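PDB 4PQH: glutathione transferase lambda1 from Populus trichocarpa, which probably acts as a glutathione-dependent thiol transferase and may also transfer glutathione to electrophilic substrates. Local coordinates for residues 24-36 with 55-69. Numbering follows the deposited sequence.
With GSH (glutathione), chain C.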
loop_
_atom_site.group_PDB
_atom_site.type_symbol
_atom_site.label_atom_id
_atom_site.label_comp_id
_atom_site.label_asym_id
_atom_site.label_seq_id
_atom_site.Cartn_x
_atom_site.Cartn_y
_atom_site.Cartn_z
ATOM N N PHE A 24 6.089 -10.385 -20.784
ATOM C CA PHE A 24 7.533 -10.586 -20.897
ATOM C C PHE A 24 8.128 -10.011 -22.182
ATOM O O PHE A 24 9.018 -10.611 -22.780
ATOM C CB PHE A 24 7.906 -12.066 -20.745
ATOM C CG PHE A 24 7.678 -12.614 -19.361
ATOM C CD1 PHE A 24 7.488 -11.765 -18.285
ATOM C CD2 PHE A 24 7.662 -13.982 -19.140
ATOM C CE1 PHE A 24 7.281 -12.269 -17.013
ATOM C CE2 PHE A 24 7.457 -14.493 -17.870
ATOM C CZ PHE A 24 7.265 -13.634 -16.806
ATOM N N ASP A 25 7.644 -8.844 -22.595
ATOM C CA ASP A 25 8.198 -8.164 -23.764
ATOM C C ASP A 25 9.298 -7.182 -23.369
ATOM O O ASP A 25 9.860 -6.491 -24.216
ATOM C CB ASP A 25 7.097 -7.438 -24.541
ATOM C CG ASP A 25 6.513 -6.264 -23.773
ATOM O OD1 ASP A 25 6.691 -6.200 -22.541
ATOM O OD2 ASP A 25 5.863 -5.406 -24.405
ATOM N N GLY A 26 9.593 -7.110 -22.074
ATOM C CA GLY A 26 10.622 -6.215 -21.583
ATOM C C GLY A 26 10.083 -5.004 -20.846
ATOM O O GLY A 26 10.818 -4.335 -20.124
ATOM N N THR A 27 8.801 -4.715 -21.037
ATOM C CA THR A 27 8.138 -3.635 -20.314
ATOM C C THR A 27 7.804 -4.090 -18.900
ATOM O O THR A 27 7.370 -5.226 -18.694
ATOM C CB THR A 27 6.832 -3.203 -21.025
ATOM O OG1 THR A 27 7.150 -2.532 -22.250
ATOM C CG2 THR A 27 6.011 -2.262 -20.150
ATOM N N THR A 28 8.016 -3.210 -17.926
ATOM C CA THR A 28 7.625 -3.492 -16.552
ATOM C C THR A 28 6.154 -3.131 -16.343
ATOM O O THR A 28 5.729 -2.017 -16.651
ATOM C CB THR A 28 8.521 -2.740 -15.554
ATOM O OG1 THR A 28 9.883 -3.142 -15.758
ATOM C CG2 THR A 28 8.115 -3.053 -14.124
ATOM N N ARG A 29 5.372 -4.086 -15.845
ATOM C CA ARG A 29 3.948 -3.867 -15.615
ATOM C C ARG A 29 3.568 -4.162 -14.177
ATOM O O ARG A 29 3.968 -5.182 -13.617
ATOM C CB ARG A 29 3.116 -4.739 -16.555
ATOM C CG ARG A 29 3.305 -4.400 -18.016
ATOM C CD ARG A 29 2.481 -5.294 -18.927
ATOM N NE ARG A 29 2.670 -4.895 -20.316
ATOM C CZ ARG A 29 3.699 -5.273 -21.066
ATOM N NH1 ARG A 29 4.635 -6.073 -20.564
ATOM N NH2 ARG A 29 3.798 -4.850 -22.316
ATOM N N LEU A 30 2.792 -3.259 -13.585
ATOM C CA LEU A 30 2.259 -3.450 -12.250
ATOM C C LEU A 30 0.761 -3.703 -12.365
ATOM O O LEU A 30 -0.005 -2.807 -12.729
ATOM C CB LEU A 30 2.525 -2.213 -11.398
ATOM C CG LEU A 30 1.852 -2.181 -10.026
ATOM C CD1 LEU A 30 2.295 -3.354 -9.165
ATOM C CD2 LEU A 30 2.114 -0.856 -9.328
ATOM N N TYR A 31 0.343 -4.928 -12.068
ATOM C CA TYR A 31 -1.067 -5.288 -12.182
ATOM C C TYR A 31 -1.790 -4.939 -10.896
ATOM O O TYR A 31 -1.393 -5.367 -9.810
ATOM C CB TYR A 31 -1.232 -6.770 -12.519
ATOM C CG TYR A 31 -0.644 -7.123 -13.865
ATOM C CD1 TYR A 31 0.719 -7.369 -14.004
ATOM C CD2 TYR A 31 -1.439 -7.184 -15.005
ATOM C CE1 TYR A 31 1.271 -7.670 -15.223
ATOM C CE2 TYR A 31 -0.887 -7.495 -16.246
ATOM C CZ TYR A 31 0.471 -7.741 -16.342
ATOM O OH TYR A 31 1.047 -8.044 -17.555
ATOM N N ILE A 32 -2.841 -4.135 -11.022
ATOM C CA ILE A 32 -3.554 -3.623 -9.869
ATOM C C ILE A 32 -5.059 -3.681 -10.074
ATOM O O ILE A 32 -5.554 -3.965 -11.164
ATOM C CB ILE A 32 -3.195 -2.135 -9.578
ATOM C CG1 ILE A 32 -3.731 -1.224 -10.687
ATOM C CG2 ILE A 32 -1.694 -1.938 -9.413
ATOM C CD1 ILE A 32 -3.620 0.262 -10.359
ATOM N N SER A 33 -5.774 -3.419 -8.992
ATOM C CA SER A 33 -7.152 -2.972 -9.055
ATOM C C SER A 33 -7.108 -1.572 -8.475
ATOM O O SER A 33 -6.408 -1.344 -7.488
ATOM C CB SER A 33 -8.053 -3.869 -8.206
ATOM O OG SER A 33 -9.284 -3.230 -7.923
ATOM N N TYR A 34 -7.825 -0.633 -9.087
ATOM C CA TYR A 34 -7.777 0.763 -8.644
ATOM C C TYR A 34 -8.223 0.970 -7.193
ATOM O O TYR A 34 -7.871 1.976 -6.572
ATOM C CB TYR A 34 -8.594 1.665 -9.576
ATOM C CG TYR A 34 -7.871 2.104 -10.835
ATOM C CD1 TYR A 34 -6.604 2.678 -10.780
ATOM C CD2 TYR A 34 -8.457 1.945 -12.083
ATOM C CE1 TYR A 34 -5.952 3.083 -11.930
ATOM C CE2 TYR A 34 -7.811 2.342 -13.239
ATOM C CZ TYR A 34 -6.559 2.912 -13.157
ATOM O OH TYR A 34 -5.922 3.307 -14.309
ATOM N N THR A 35 -8.990 0.027 -6.649
ATOM C CA THR A 35 -9.494 0.168 -5.286
ATOM C C THR A 35 -8.896 -0.811 -4.277
ATOM O O THR A 35 -9.301 -0.823 -3.116
ATOM C CB THR A 35 -11.022 0.025 -5.243
ATOM O OG1 THR A 35 -11.391 -1.237 -5.812
ATOM C CG2 THR A 35 -11.684 1.153 -6.019
ATOM N N CYS A 36 -7.937 -1.628 -4.704
ATOM C CA CYS A 36 -7.324 -2.597 -3.797
ATOM C C CYS A 36 -6.243 -1.948 -2.935
ATOM O O CYS A 36 -5.272 -1.411 -3.469
ATOM C CB CYS A 36 -6.718 -3.765 -4.590
ATOM S SG CYS A 36 -5.806 -4.964 -3.568
ATOM N N ILE A 55 7.218 2.040 -14.889
ATOM C CA ILE A 55 6.303 0.976 -14.497
ATOM C C ILE A 55 4.904 1.279 -15.004
ATOM O O ILE A 55 4.271 2.245 -14.578
ATOM C CB ILE A 55 6.292 0.801 -12.965
ATOM C CG1 ILE A 55 7.703 0.441 -12.469
ATOM C CG2 ILE A 55 5.248 -0.231 -12.552
ATOM C CD1 ILE A 55 7.848 0.413 -10.967
ATOM N N LYS A 56 4.430 0.454 -15.932
ATOM C CA LYS A 56 3.114 0.659 -16.515
ATOM C C LYS A 56 2.030 0.057 -15.629
ATOM O O LYS A 56 2.145 -1.090 -15.190
ATOM C CB LYS A 56 3.051 0.039 -17.909
ATOM C CG LYS A 56 1.706 0.208 -18.601
ATOM C CD LYS A 56 1.690 -0.512 -19.938
ATOM C CE LYS A 56 1.259 0.416 -21.061
ATOM N NZ LYS A 56 1.380 -0.232 -22.399
ATOM N N LEU A 57 0.990 0.840 -15.354
ATOM C CA LEU A 57 -0.162 0.341 -14.611
ATOM C C LEU A 57 -1.055 -0.505 -15.509
ATOM O O LEU A 57 -1.391 -0.099 -16.619
ATOM C CB LEU A 57 -0.979 1.498 -14.042
ATOM C CG LEU A 57 -0.297 2.403 -13.018
ATOM C CD1 LEU A 57 -1.298 3.427 -12.521
ATOM C CD2 LEU A 57 0.263 1.595 -11.861
ATOM N N VAL A 58 -1.423 -1.687 -15.028
ATOM C CA VAL A 58 -2.418 -2.514 -15.702
ATOM C C VAL A 58 -3.551 -2.809 -14.727
ATOM O O VAL A 58 -3.479 -3.759 -13.940
ATOM C CB VAL A 58 -1.828 -3.835 -16.240
ATOM C CG1 VAL A 58 -2.896 -4.623 -16.997
ATOM C CG2 VAL A 58 -0.648 -3.560 -17.149
ATOM N N PRO A 59 -4.593 -1.971 -14.749
ATOM C CA PRO A 59 -5.720 -2.166 -13.834
ATOM C C PRO A 59 -6.714 -3.180 -14.372
ATOM O O PRO A 59 -7.068 -3.149 -15.554
ATOM C CB PRO A 59 -6.350 -0.777 -13.754
ATOM C CG PRO A 59 -6.004 -0.133 -15.060
ATOM C CD PRO A 59 -4.711 -0.728 -15.533
ATOM N N ILE A 60 -7.147 -4.079 -13.498
ATOM C CA ILE A 60 -8.152 -5.062 -13.865
ATOM C C ILE A 60 -9.355 -4.936 -12.942
ATOM O O ILE A 60 -9.265 -4.376 -11.846
ATOM C CB ILE A 60 -7.586 -6.507 -13.859
ATOM C CG1 ILE A 60 -7.208 -6.949 -12.442
ATOM C CG2 ILE A 60 -6.397 -6.632 -14.813
ATOM C CD1 ILE A 60 -6.763 -8.401 -12.358
ATOM N N ASP A 61 -10.490 -5.449 -13.407
ATOM C CA ASP A 61 -11.746 -5.413 -12.672
ATOM C C ASP A 61 -11.885 -6.766 -11.997
ATOM O O ASP A 61 -12.092 -7.760 -12.669
ATOM C CB ASP A 61 -12.882 -5.209 -13.677
ATOM C CG ASP A 61 -14.253 -5.093 -13.026
ATOM O OD1 ASP A 61 -14.420 -5.475 -11.848
ATOM O OD2 ASP A 61 -15.179 -4.621 -13.718
ATOM N N LEU A 62 -11.768 -6.818 -10.676
ATOM C CA LEU A 62 -11.794 -8.108 -9.981
ATOM C C LEU A 62 -13.152 -8.820 -10.003
ATOM O O LEU A 62 -13.225 -10.020 -9.749
ATOM C CB LEU A 62 -11.304 -7.964 -8.541
ATOM C CG LEU A 62 -9.881 -7.429 -8.355
ATOM C CD1 LEU A 62 -9.570 -7.357 -6.877
ATOM C CD2 LEU A 62 -8.865 -8.299 -9.074
ATOM N N GLN A 63 -14.218 -8.088 -10.300
ATOM C CA GLN A 63 -15.544 -8.697 -10.386
ATOM C C GLN A 63 -15.824 -9.233 -11.782
ATOM O O GLN A 63 -16.697 -10.079 -11.972
ATOM C CB GLN A 63 -16.629 -7.699 -9.984
ATOM C CG GLN A 63 -16.464 -7.141 -8.585
ATOM C CD GLN A 63 -16.221 -8.224 -7.548
ATOM O OE1 GLN A 63 -16.888 -9.258 -7.542
ATOM N NE2 GLN A 63 -15.254 -7.989 -6.667
ATOM N N ASP A 64 -15.079 -8.731 -12.755
ATOM C CA ASP A 64 -15.236 -9.121 -14.143
ATOM C C ASP A 64 -13.843 -9.193 -14.755
ATOM O O ASP A 64 -13.496 -8.405 -15.634
ATOM C CB ASP A 64 -16.096 -8.084 -14.868
ATOM C CG ASP A 64 -16.396 -8.473 -16.297
ATOM O OD1 ASP A 64 -16.182 -9.647 -16.643
ATOM O OD2 ASP A 64 -16.850 -7.605 -17.071
ATOM N N ARG A 65 -13.034 -10.133 -14.277
ATOM C CA ARG A 65 -11.613 -10.103 -14.596
ATOM C C ARG A 65 -11.234 -10.939 -15.804
ATOM O O ARG A 65 -11.886 -11.940 -16.114
ATOM C CB ARG A 65 -10.752 -10.450 -13.368
ATOM C CG ARG A 65 -10.427 -11.915 -13.193
ATOM C CD ARG A 65 -9.688 -12.129 -11.882
ATOM N NE ARG A 65 -10.541 -11.817 -10.741
ATOM C CZ ARG A 65 -10.236 -12.095 -9.479
ATOM N NH1 ARG A 65 -9.086 -12.692 -9.187
ATOM N NH2 ARG A 65 -11.078 -11.775 -8.508
ATOM N N PRO A 66 -10.184 -10.506 -16.510
ATOM C CA PRO A 66 -9.679 -11.245 -17.665
ATOM C C PRO A 66 -9.113 -12.597 -17.256
ATOM O O PRO A 66 -8.314 -12.689 -16.320
ATOM C CB PRO A 66 -8.562 -10.342 -18.186
ATOM C CG PRO A 66 -8.178 -9.496 -17.031
ATOM C CD PRO A 66 -9.440 -9.254 -16.291
ATOM N N ALA A 67 -9.537 -13.642 -17.958
ATOM C CA ALA A 67 -9.049 -14.989 -17.702
ATOM C C ALA A 67 -7.552 -15.082 -17.970
ATOM O O ALA A 67 -6.859 -15.897 -17.358
ATOM C CB ALA A 67 -9.802 -15.998 -18.549
ATOM N N TRP A 68 -7.054 -14.235 -18.869
ATOM C CA TRP A 68 -5.630 -14.248 -19.202
ATOM C C TRP A 68 -4.735 -13.853 -18.031
ATOM O O TRP A 68 -3.536 -14.110 -18.060
ATOM C CB TRP A 68 -5.306 -13.401 -20.449
ATOM C CG TRP A 68 -5.761 -11.954 -20.423
ATOM C CD1 TRP A 68 -6.779 -11.408 -21.154
ATOM C CD2 TRP A 68 -5.201 -10.873 -19.653
ATOM N NE1 TRP A 68 -6.891 -10.065 -20.884
ATOM C CE2 TRP A 68 -5.932 -9.711 -19.973
ATOM C CE3 TRP A 68 -4.152 -10.776 -18.731
ATOM C CZ2 TRP A 68 -5.666 -8.475 -19.385
ATOM C CZ3 TRP A 68 -3.884 -9.542 -18.152
ATOM C CH2 TRP A 68 -4.639 -8.409 -18.483
ATOM N N TYR A 69 -5.310 -13.230 -17.004
ATOM C CA TYR A 69 -4.509 -12.822 -15.854
ATOM C C TYR A 69 -4.002 -14.051 -15.112
ATOM O O TYR A 69 -2.801 -14.225 -14.928
ATOM C CB TYR A 69 -5.282 -11.887 -14.917
ATOM C CG TYR A 69 -4.452 -11.392 -13.746
ATOM C CD1 TYR A 69 -3.315 -10.611 -13.950
ATOM C CD2 TYR A 69 -4.800 -11.709 -12.438
ATOM C CE1 TYR A 69 -2.561 -10.162 -12.887
ATOM C CE2 TYR A 69 -4.038 -11.261 -11.366
ATOM C CZ TYR A 69 -2.918 -10.491 -11.601
ATOM O OH TYR A 69 -2.158 -10.042 -10.541
HETATM N N1 GSH C . -1.333 -10.959 0.645
HETATM C CA1 GSH C . -1.663 -10.321 -0.615
HETATM C C1 GSH C . -0.793 -9.103 -0.729
HETATM O O11 GSH C . -0.327 -8.595 0.313
HETATM O O12 GSH C . -0.524 -8.623 -1.846
HETATM C CB1 GSH C . -3.144 -9.938 -0.652
HETATM C CG1 GSH C . -3.621 -9.508 -2.038
HETATM C CD1 GSH C . -5.133 -9.438 -2.062
HETATM O OE1 GSH C . -5.861 -10.013 -1.002
HETATM N N2 GSH C . -5.733 -8.838 -3.092
HETATM C CA2 GSH C . -7.175 -8.991 -3.242
HETATM C C2 GSH C . -7.519 -9.786 -4.462
HETATM O O2 GSH C . -6.671 -9.766 -5.579
HETATM C CB2 GSH C . -7.880 -7.649 -3.361
HETATM S SG2 GSH C . -7.996 -6.723 -1.808
HETATM N N3 GSH C . -8.646 -10.493 -4.450
HETATM C CA3 GSH C . -9.047 -11.209 -5.645
HETATM C C3 GSH C . -9.261 -12.677 -5.372
HETATM O O31 GSH C . -9.725 -13.422 -6.262
HETATM O O32 GSH C . -8.966 -13.169 -4.261
HETATM O O HOH W 1 0.606 -3.448 -21.573
HETATM O O HOH W 2 -11.732 -4.483 -9.047
HETATM O O HOH W 3 -9.310 -1.606 -11.371
#
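Tyr34 lays its ring over Pro59 in a CH-pi contact: Pro59 CB sits 3.5 Å from Tyr34 CE2, with the line from it to the ring centre 25° off the normal. Tyr34 OH reaches past the proline to Pro11 O. Next to this contact, strands 28-32 and 55-59 run parallel, laced by five nearly straight backbone bonds, from Lys56 N to Thr28 O through Ile60 N to Ile32 O. Beyond that last bond, waters take over, one joining Tyr34 N to Ile60 O, another Ser33 OG to Leu62 N. On one face, Tyr31 CG stands anti to the carbonyl carbon (chi1 -63°), which sets the ring alongside Val58, Tyr31 CD2 to Val58 CG1 3.6 Å. Tyr69, from helix 67-73, points the opposite way beside it, the two ring planes inclined at 45°, with Tyr69 CE1 3.7 Å from Tyr31 CB. The other face is largely aliphatic: Leu30 CB meets Ile55 CG2 at 3.6 Å, and helix 37-48 packs over Leu30, Ile32 and Leu57. At the loop end, Arg65 is bent about CG-CD, its guanidinium lying under Leu62 CD2. NH2 donates to Leu62 O at 3.0 Å, in the carbonyl plane, while NH1 and NH2 both hold glutathione O31, NH1 at 3.1 Å. With alanine here, the glycyl carboxylate would probably lose its charged mate and Leu62 O its NH2 donor. Cys36 SG, the covalent glutathione site, lies 3.3 Å from glutathione SG2, too far for a disulfide in this model. Strand 28-32, helix 37-48 and strand 55-59 form the beta-alpha-beta unit of the thioredoxin-like glutathione-binding domain.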